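PDB 1OQ1: protein yesU, which is of unknown function but has a galectin-like beta-sandwich fold of the concanavalin clan, which would be consistent with carbohydrate binding. Local coordinates for residues S39-F53 with G201-R213. Residues are numbered along the deposited sequence; the frame is centred on the assembly and turned at random.
Sequences SLHLSHVQDEAHFVF and GFRQMAPMKAVYR. With ACY (acetic acid), chain E.
Leu42 and Tyr212 meet at about a right angle in the tight interior, where Leu42 CD1 lies 3.6 Å from Tyr212 CE1; an apolar branched chain suits a buried place beside an aromatic carbon. Phe51 runs alongside Gln204, its CZ 3.6 Å from Gln204 CB. A chi1 of 71° turns the Phe51 ring toward the neighbouring strand, with Gln204 N above the rim of one face. Phe53 and Phe202 add bulk on the same side and exchange two backbone hydrogen bonds. These residues lie between two antiparallel sheets: 40-44 pairs with 209-213 in one, 51-53 with 201-205 in the other, as befits a galectin-like sandwich, and both segments pass from sheet to sheet at the same end. There the connections interlock. Ala206 CB makes a CH-pi contact with the His44 ring, 3.5 Å from its centroid, and is only 3.1 Å from Asp47 O, a place for a mere methyl. His44 ND1 donates to Ala49 O (2.8 Å) across the base of the loop holding the Gln46-Ala49 type I turn. His50 ND1 accepts from Ala206 N at 2.9 Å, in the ring plane, which helps set the ring's rotation, with Glu48 O and Met205 CE over opposite faces. Buried Arg203, bonded through NH1 to Gly102 O, holds an acetic acid molecule, probably from the crystallisation liquor, by NE to O and NH2 to OXT. At the exposed edge packing thins: Asp47 OD2 stays 4.0 Å from Pro207 CB, and Lys209 merely passes Ser43.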
ATOM      1  N   SER A  39      -7.410  12.048  12.677  1.00 14.09           N
ATOM      2  CA  SER A  39      -6.819  10.894  12.014  1.00 12.51           C
ATOM      3  C   SER A  39      -7.466  10.761  10.640  1.00 11.72           C
ATOM      4  O   SER A  39      -8.634  11.095  10.470  1.00 12.30           O
ATOM      5  CB  SER A  39      -7.063   9.629  12.837  1.00 14.13           C
ATOM      6  OG  SER A  39      -8.449   9.416  13.038  1.00 17.72           O
ATOM      7  N   LEU A  40      -6.708  10.272   9.664  1.00  9.57           N
ATOM      8  CA  LEU A  40      -7.231  10.122   8.309  1.00  8.41           C
ATOM      9  C   LEU A  40      -8.267   9.010   8.177  1.00  9.47           C
ATOM     10  O   LEU A  40      -7.963   7.832   8.380  1.00  8.66           O
ATOM     11  CB  LEU A  40      -6.090   9.854   7.321  1.00  8.16           C
ATOM     12  CG  LEU A  40      -6.516   9.540   5.879  1.00  8.65           C
ATOM     13  CD1 LEU A  40      -7.196  10.753   5.271  1.00  9.23           C
ATOM     14  CD2 LEU A  40      -5.306   9.154   5.050  1.00 10.41           C
ATOM     15  N   HIS A  41      -9.493   9.398   7.840  1.00  9.15           N
ATOM     16  CA  HIS A  41     -10.573   8.442   7.628  1.00  7.82           C
ATOM     17  C   HIS A  41     -10.784   8.372   6.121  1.00  8.02           C
ATOM     18  O   HIS A  41     -11.012   9.398   5.480  1.00 10.22           O
ATOM     19  CB  HIS A  41     -11.873   8.918   8.280  1.00 10.45           C
ATOM     20  CG  HIS A  41     -11.880   8.820   9.773  1.00 12.88           C
ATOM     21  ND1 HIS A  41     -12.681   7.932  10.456  1.00 15.03           N
ATOM     22  CD2 HIS A  41     -11.191   9.507  10.714  1.00 14.43           C
ATOM     23  CE1 HIS A  41     -12.487   8.077  11.755  1.00 14.55           C
ATOM     24  NE2 HIS A  41     -11.588   9.026  11.937  1.00 16.11           N
ATOM     25  N   LEU A  42     -10.679   7.177   5.550  1.00  7.40           N
ATOM     26  CA  LEU A  42     -10.899   7.016   4.117  1.00  7.39           C
ATOM     27  C   LEU A  42     -12.142   6.163   3.884  1.00  7.62           C
ATOM     28  O   LEU A  42     -12.257   5.056   4.416  1.00  7.31           O
ATOM     29  CB  LEU A  42      -9.685   6.359   3.441  1.00  7.27           C
ATOM     30  CG  LEU A  42      -8.414   7.208   3.321  1.00  7.60           C
ATOM     31  CD1 LEU A  42      -7.334   6.411   2.594  1.00  8.70           C
ATOM     32  CD2 LEU A  42      -8.718   8.498   2.567  1.00  8.70           C
ATOM     33  N   SER A  43     -13.082   6.699   3.109  1.00  8.36           N
ATOM     34  CA  SER A  43     -14.322   5.992   2.779  1.00  8.53           C
ATOM     35  C   SER A  43     -14.607   6.184   1.293  1.00  8.39           C
ATOM     36  O   SER A  43     -13.745   6.661   0.558  1.00  7.93           O
ATOM     37  CB  SER A  43     -15.493   6.511   3.626  1.00  9.59           C
ATOM     38  OG  SER A  43     -15.666   7.904   3.465  1.00 11.64           O
ATOM     39  N   HIS A  44     -15.813   5.836   0.851  1.00  9.14           N
ATOM     40  CA  HIS A  44     -16.146   5.940  -0.568  1.00  8.32           C
ATOM     41  C   HIS A  44     -17.458   6.674  -0.839  1.00  9.49           C
ATOM     42  O   HIS A  44     -18.393   6.600  -0.043  1.00 10.36           O
ATOM     43  CB  HIS A  44     -16.196   4.530  -1.158  1.00  7.06           C
ATOM     44  CG  HIS A  44     -14.940   3.743  -0.935  1.00  6.99           C
ATOM     45  ND1 HIS A  44     -13.965   3.608  -1.901  1.00  8.76           N
ATOM     46  CD2 HIS A  44     -14.485   3.078   0.153  1.00  7.99           C
ATOM     47  CE1 HIS A  44     -12.964   2.892  -1.416  1.00  8.49           C
ATOM     48  NE2 HIS A  44     -13.254   2.559  -0.171  1.00  8.78           N
ATOM     49  N   VAL A  45     -17.524   7.379  -1.965  1.00 10.25           N
ATOM     50  CA  VAL A  45     -18.733   8.119  -2.307  1.00 11.69           C
ATOM     51  C   VAL A  45     -19.838   7.192  -2.819  1.00 13.43           C
ATOM     52  O   VAL A  45     -21.018   7.535  -2.747  1.00 14.37           O
ATOM     53  CB  VAL A  45     -18.445   9.228  -3.356  1.00 10.81           C
ATOM     54  CG1 VAL A  45     -17.439  10.226  -2.785  1.00 12.37           C
ATOM     55  CG2 VAL A  45     -17.925   8.620  -4.650  1.00 12.06           C
ATOM     56  N   GLN A  46     -19.447   6.023  -3.323  1.00 13.11           N
ATOM     57  CA  GLN A  46     -20.382   5.014  -3.836  1.00 17.51           C
ATOM     58  C   GLN A  46     -19.880   3.601  -3.531  1.00 17.65           C
ATOM     59  O   GLN A  46     -18.700   3.406  -3.255  1.00 18.02           O
ATOM     60  CB  GLN A  46     -20.565   5.159  -5.347  1.00 18.35           C
ATOM     61  CG  GLN A  46     -21.351   6.377  -5.763  1.00 19.59           C
ATOM     62  CD  GLN A  46     -21.810   6.287  -7.201  1.00 20.65           C
ATOM     63  OE1 GLN A  46     -22.274   5.239  -7.646  1.00 23.31           O
ATOM     64  NE2 GLN A  46     -21.695   7.386  -7.931  1.00 21.17           N
ATOM     65  N   ASP A  47     -20.775   2.619  -3.610  1.00 20.66           N
ATOM     66  CA  ASP A  47     -20.424   1.230  -3.312  1.00 21.96           C
ATOM     67  C   ASP A  47     -19.313   0.598  -4.147  1.00 19.31           C
ATOM     68  O   ASP A  47     -18.688  -0.368  -3.710  1.00 20.62           O
ATOM     69  CB  ASP A  47     -21.676   0.350  -3.368  1.00 27.02           C
ATOM     70  CG  ASP A  47     -22.480   0.405  -2.082  1.00 30.48           C
ATOM     71  OD1 ASP A  47     -23.587  -0.173  -2.040  1.00 34.55           O
ATOM     72  OD2 ASP A  47     -21.997   1.022  -1.108  1.00 30.53           O
ATOM     73  N   GLU A  48     -19.067   1.123  -5.341  1.00 14.80           N
ATOM     74  CA  GLU A  48     -18.002   0.582  -6.178  1.00 13.74           C
ATOM     75  C   GLU A  48     -17.013   1.677  -6.588  1.00 11.27           C
ATOM     76  O   GLU A  48     -16.331   1.567  -7.611  1.00 10.62           O
ATOM     77  CB  GLU A  48     -18.584  -0.094  -7.424  1.00 16.21           C
ATOM     78  CG  GLU A  48     -19.609  -1.202  -7.148  1.00 19.76           C
ATOM     79  CD  GLU A  48     -19.126  -2.255  -6.152  1.00 22.91           C
ATOM     80  OE1 GLU A  48     -17.961  -2.694  -6.241  1.00 22.19           O
ATOM     81  OE2 GLU A  48     -19.930  -2.659  -5.285  1.00 26.83           O
ATOM     82  N   ALA A  49     -16.935   2.730  -5.779  1.00 10.45           N
ATOM     83  CA  ALA A  49     -16.036   3.848  -6.053  1.00  9.39           C
ATOM     84  C   ALA A  49     -14.625   3.570  -5.536  1.00  9.24           C
ATOM     85  O   ALA A  49     -14.151   4.230  -4.607  1.00  9.93           O
ATOM     86  CB  ALA A  49     -16.582   5.127  -5.415  1.00  9.09           C
ATOM     87  N   HIS A  50     -13.956   2.602  -6.153  1.00  7.50           N
ATOM     88  CA  HIS A  50     -12.603   2.218  -5.756  1.00  6.70           C
ATOM     89  C   HIS A  50     -11.615   3.340  -6.069  1.00  6.66           C
ATOM     90  O   HIS A  50     -11.831   4.126  -6.998  1.00  7.07           O
ATOM     91  CB  HIS A  50     -12.211   0.929  -6.483  1.00  6.06           C
ATOM     92  CG  HIS A  50     -13.275  -0.126  -6.442  1.00  6.81           C
ATOM     93  ND1 HIS A  50     -13.981  -0.424  -5.298  1.00  8.15           N
ATOM     94  CD2 HIS A  50     -13.760  -0.943  -7.407  1.00  9.25           C
ATOM     95  CE1 HIS A  50     -14.859  -1.378  -5.558  1.00  8.68           C
ATOM     96  NE2 HIS A  50     -14.745  -1.711  -6.832  1.00  9.32           N
ATOM     97  N   PHE A  51     -10.526   3.417  -5.310  1.00  6.77           N
ATOM     98  CA  PHE A  51      -9.560   4.487  -5.534  1.00  7.56           C
ATOM     99  C   PHE A  51      -8.138   4.144  -5.118  1.00  7.68           C
ATOM    100  O   PHE A  51      -7.881   3.106  -4.521  1.00  7.63           O
ATOM    101  CB  PHE A  51      -9.993   5.733  -4.746  1.00  7.86           C
ATOM    102  CG  PHE A  51      -9.841   5.595  -3.243  1.00  7.75           C
ATOM    103  CD1 PHE A  51      -8.581   5.629  -2.642  1.00  8.67           C
ATOM    104  CD2 PHE A  51     -10.956   5.423  -2.432  1.00  7.95           C
ATOM    105  CE1 PHE A  51      -8.436   5.492  -1.254  1.00  9.25           C
ATOM    106  CE2 PHE A  51     -10.820   5.284  -1.041  1.00  8.50           C
ATOM    107  CZ  PHE A  51      -9.555   5.319  -0.456  1.00  8.54           C
ATOM    108  N   VAL A  52      -7.222   5.039  -5.469  1.00  7.27           N
ATOM    109  CA  VAL A  52      -5.829   4.940  -5.058  1.00  7.14           C
ATOM    110  C   VAL A  52      -5.496   6.383  -4.679  1.00  8.40           C
ATOM    111  O   VAL A  52      -5.680   7.300  -5.479  1.00  9.44           O
ATOM    112  CB  VAL A  52      -4.892   4.469  -6.180  1.00  6.41           C
ATOM    113  CG1 VAL A  52      -3.469   4.369  -5.635  1.00  7.88           C
ATOM    114  CG2 VAL A  52      -5.342   3.109  -6.709  1.00  8.03           C
ATOM    115  N   PHE A  53      -5.036   6.573  -3.446  1.00  7.00           N
ATOM    116  CA  PHE A  53      -4.700   7.892  -2.907  1.00  7.77           C
ATOM    117  C   PHE A  53      -3.181   7.928  -2.758  1.00  7.95           C
ATOM    118  O   PHE A  53      -2.626   7.273  -1.881  1.00  9.72           O
ATOM    119  CB  PHE A  53      -5.396   8.045  -1.552  1.00  7.71           C
ATOM    120  CG  PHE A  53      -5.316   9.422  -0.957  1.00  8.80           C
ATOM    121  CD1 PHE A  53      -5.462  10.559  -1.748  1.00  9.94           C
ATOM    122  CD2 PHE A  53      -5.163   9.577   0.417  1.00 11.01           C
ATOM    123  CE1 PHE A  53      -5.458  11.827  -1.176  1.00  9.69           C
ATOM    124  CE2 PHE A  53      -5.160  10.844   1.001  1.00 10.77           C
ATOM    125  CZ  PHE A  53      -5.308  11.970   0.201  1.00 10.92           C
ATOM    126  N   GLY A 201       1.258   4.546  -2.545  1.00  6.57           N
ATOM    127  CA  GLY A 201      -0.145   4.918  -2.570  1.00  6.98           C
ATOM    128  C   GLY A 201      -1.033   3.994  -1.759  1.00  7.05           C
ATOM    129  O   GLY A 201      -0.700   2.828  -1.531  1.00  7.46           O
ATOM    130  N   PHE A 202      -2.178   4.525  -1.341  1.00  7.26           N
ATOM    131  CA  PHE A 202      -3.142   3.785  -0.541  1.00  6.24           C
ATOM    132  C   PHE A 202      -4.415   3.515  -1.325  1.00  7.71           C
ATOM    133  O   PHE A 202      -5.140   4.445  -1.677  1.00  7.72           O
ATOM    134  CB  PHE A 202      -3.484   4.589   0.716  1.00  5.98           C
ATOM    135  CG  PHE A 202      -2.339   4.721   1.674  1.00  6.58           C
ATOM    136  CD1 PHE A 202      -2.243   3.882   2.784  1.00  7.95           C
ATOM    137  CD2 PHE A 202      -1.327   5.647   1.443  1.00  8.40           C
ATOM    138  CE1 PHE A 202      -1.155   3.963   3.647  1.00  8.19           C
ATOM    139  CE2 PHE A 202      -0.232   5.737   2.304  1.00  8.49           C
ATOM    140  CZ  PHE A 202      -0.148   4.892   3.406  1.00  8.12           C
ATOM    141  N   ARG A 203      -4.687   2.242  -1.598  1.00  6.70           N
ATOM    142  CA  ARG A 203      -5.895   1.880  -2.330  1.00  7.16           C
ATOM    143  C   ARG A 203      -6.936   1.221  -1.445  1.00  6.45           C
ATOM    144  O   ARG A 203      -6.612   0.545  -0.471  1.00  8.09           O
ATOM    145  CB  ARG A 203      -5.568   0.925  -3.485  1.00  8.66           C
ATOM    146  CG  ARG A 203      -6.809   0.322  -4.164  1.00  9.68           C
ATOM    147  CD  ARG A 203      -6.414  -0.551  -5.349  1.00 10.75           C
ATOM    148  NE  ARG A 203      -7.553  -1.064  -6.114  1.00 10.69           N
ATOM    149  CZ  ARG A 203      -8.397  -0.297  -6.803  1.00 10.57           C
ATOM    150  NH1 ARG A 203      -8.243   1.018  -6.816  1.00 10.45           N
ATOM    151  NH2 ARG A 203      -9.374  -0.847  -7.511  1.00 10.57           N
ATOM    152  N   GLN A 204      -8.200   1.436  -1.783  1.00  5.98           N
ATOM    153  CA  GLN A 204      -9.294   0.810  -1.067  1.00  5.86           C
ATOM    154  C   GLN A 204     -10.361   0.442  -2.072  1.00  6.83           C
ATOM    155  O   GLN A 204     -10.567   1.156  -3.055  1.00  7.73           O
ATOM    156  CB  GLN A 204      -9.926   1.750  -0.034  1.00  6.23           C
ATOM    157  CG  GLN A 204      -9.066   2.063   1.174  1.00  8.12           C
ATOM    158  CD  GLN A 204      -9.868   2.702   2.300  1.00  9.13           C
ATOM    159  OE1 GLN A 204     -11.053   3.022   2.139  1.00 10.94           O
ATOM    160  NE2 GLN A 204      -9.226   2.895   3.444  1.00  5.66           N
HETATM  161  N   MSE A 205     -11.010  -0.690  -1.838  1.00  7.66           N
HETATM  162  CA  MSE A 205     -12.116  -1.111  -2.679  1.00  8.53           C
HETATM  163  C   MSE A 205     -13.327  -0.744  -1.838  1.00  8.77           C
HETATM  164  O   MSE A 205     -13.391  -1.097  -0.659  1.00  8.81           O
HETATM  165  CB  MSE A 205     -12.098  -2.620  -2.923  1.00  8.91           C
HETATM  166  CG  MSE A 205     -11.085  -3.084  -3.949  1.00 11.23           C
HETATM  167 SE   MSE A 205     -11.407  -4.923  -4.459  0.95 20.33          SE
HETATM  168  CE  MSE A 205     -12.758  -4.630  -5.824  1.00 12.83           C
ATOM    169  N   ALA A 206     -14.263  -0.007  -2.424  1.00  8.73           N
ATOM    170  CA  ALA A 206     -15.468   0.389  -1.706  1.00  9.34           C
ATOM    171  C   ALA A 206     -16.219  -0.882  -1.336  1.00  8.99           C
ATOM    172  O   ALA A 206     -16.107  -1.890  -2.037  1.00 10.34           O
ATOM    173  CB  ALA A 206     -16.334   1.271  -2.591  1.00 10.86           C
ATOM    174  N   PRO A 207     -17.029  -0.847  -0.262  1.00  9.18           N
ATOM    175  CA  PRO A 207     -17.312   0.276   0.639  1.00  9.62           C
ATOM    176  C   PRO A 207     -16.444   0.342   1.898  1.00  9.72           C
ATOM    177  O   PRO A 207     -16.913   0.732   2.973  1.00 10.87           O
ATOM    178  CB  PRO A 207     -18.773   0.059   0.978  1.00  8.33           C
ATOM    179  CG  PRO A 207     -18.817  -1.417   1.148  1.00 10.90           C
ATOM    180  CD  PRO A 207     -17.991  -1.940  -0.030  1.00  8.34           C
HETATM  181  N   MSE A 208     -15.180  -0.031   1.755  1.00  9.46           N
HETATM  182  CA  MSE A 208     -14.232  -0.022   2.863  1.00  9.23           C
HETATM  183  C   MSE A 208     -14.197   1.297   3.633  1.00  8.03           C
HETATM  184  O   MSE A 208     -14.264   2.376   3.049  1.00  8.73           O
HETATM  185  CB  MSE A 208     -12.828  -0.308   2.323  1.00  9.44           C
HETATM  186  CG  MSE A 208     -11.730  -0.417   3.376  1.00 11.35           C
HETATM  187 SE   MSE A 208     -11.790  -2.116   4.272  0.95 18.51          SE
HETATM  188  CE  MSE A 208     -11.256  -1.568   6.059  1.00  9.54           C
ATOM    189  N   LYS A 209     -14.109   1.198   4.955  1.00  8.70           N
ATOM    190  CA  LYS A 209     -13.966   2.374   5.803  1.00  7.35           C
ATOM    191  C   LYS A 209     -12.799   2.035   6.723  1.00  6.55           C
ATOM    192  O   LYS A 209     -12.837   1.032   7.435  1.00  6.21           O
ATOM    193  CB  LYS A 209     -15.237   2.651   6.605  1.00  9.65           C
ATOM    194  CG  LYS A 209     -16.369   3.198   5.748  1.00 10.60           C
ATOM    195  CD  LYS A 209     -17.453   3.849   6.587  1.00 14.87           C
ATOM    196  CE  LYS A 209     -18.510   4.484   5.694  1.00 17.20           C
ATOM    197  NZ  LYS A 209     -19.559   5.176   6.495  1.00 23.34           N
ATOM    198  N   ALA A 210     -11.755   2.857   6.681  1.00  7.68           N
ATOM    199  CA  ALA A 210     -10.567   2.620   7.499  1.00  7.44           C
ATOM    200  C   ALA A 210      -9.921   3.917   7.966  1.00  8.63           C
ATOM    201  O   ALA A 210     -10.149   4.982   7.394  1.00 10.04           O
ATOM    202  CB  ALA A 210      -9.552   1.795   6.709  1.00  6.43           C
ATOM    203  N   VAL A 211      -9.105   3.813   9.009  1.00  7.54           N
ATOM    204  CA  VAL A 211      -8.406   4.967   9.559  1.00  6.82           C
ATOM    205  C   VAL A 211      -6.907   4.718   9.495  1.00  7.31           C
ATOM    206  O   VAL A 211      -6.437   3.623   9.816  1.00  6.73           O
ATOM    207  CB  VAL A 211      -8.819   5.219  11.025  1.00  7.06           C
ATOM    208  CG1 VAL A 211      -8.019   6.375  11.608  1.00  7.91           C
ATOM    209  CG2 VAL A 211     -10.312   5.521  11.094  1.00  8.97           C
ATOM    210  N   TYR A 212      -6.166   5.737   9.071  1.00  7.05           N
ATOM    211  CA  TYR A 212      -4.716   5.641   8.955  1.00  8.05           C
ATOM    212  C   TYR A 212      -4.041   6.748   9.762  1.00  8.80           C
ATOM    213  O   TYR A 212      -4.556   7.864   9.857  1.00  9.22           O
ATOM    214  CB  TYR A 212      -4.285   5.762   7.489  1.00  7.26           C
ATOM    215  CG  TYR A 212      -4.960   4.784   6.548  1.00  7.23           C
ATOM    216  CD1 TYR A 212      -6.277   4.977   6.137  1.00  8.59           C
ATOM    217  CD2 TYR A 212      -4.279   3.664   6.073  1.00  8.84           C
ATOM    218  CE1 TYR A 212      -6.903   4.076   5.272  1.00  9.24           C
ATOM    219  CE2 TYR A 212      -4.896   2.755   5.208  1.00  7.52           C
ATOM    220  CZ  TYR A 212      -6.205   2.970   4.815  1.00  8.81           C
ATOM    221  OH  TYR A 212      -6.819   2.077   3.971  1.00  9.19           O
ATOM    222  N   ARG A 213      -2.879   6.437  10.326  1.00  8.87           N
ATOM    223  CA  ARG A 213      -2.122   7.398  11.122  1.00 10.15           C
ATOM    224  C   ARG A 213      -0.620   7.133  11.057  1.00  8.60           C
ATOM    225  O   ARG A 213      -0.191   6.027  10.747  1.00  9.15           O
ATOM    226  CB  ARG A 213      -2.557   7.316  12.584  1.00 14.88           C
ATOM    227  CG  ARG A 213      -3.726   8.190  12.965  1.00 21.23           C
ATOM    228  CD  ARG A 213      -3.222   9.445  13.639  1.00 28.84           C
ATOM    229  NE  ARG A 213      -4.130   9.895  14.689  1.00 34.69           N
ATOM    230  CZ  ARG A 213      -3.806  10.781  15.622  1.00 37.31           C
ATOM    231  NH1 ARG A 213      -2.591  11.313  15.637  1.00 38.91           N
ATOM    232  NH2 ARG A 213      -4.698  11.136  16.541  1.00 38.67           N
TER
HETATM  233  C   ACY E1001      -9.219  -4.180  -6.984  1.00 20.01           C
HETATM  234  O   ACY E1001      -8.250  -3.944  -6.132  1.00 17.95           O
HETATM  235  OXT ACY E1001      -9.986  -3.326  -7.550  1.00 20.73           O
HETATM  236  CH3 ACY E1001      -9.416  -5.653  -7.298  1.00 22.07           C
HETATM  237  O   HOH W   1     -17.206   3.814   2.339  1.00 12.50           O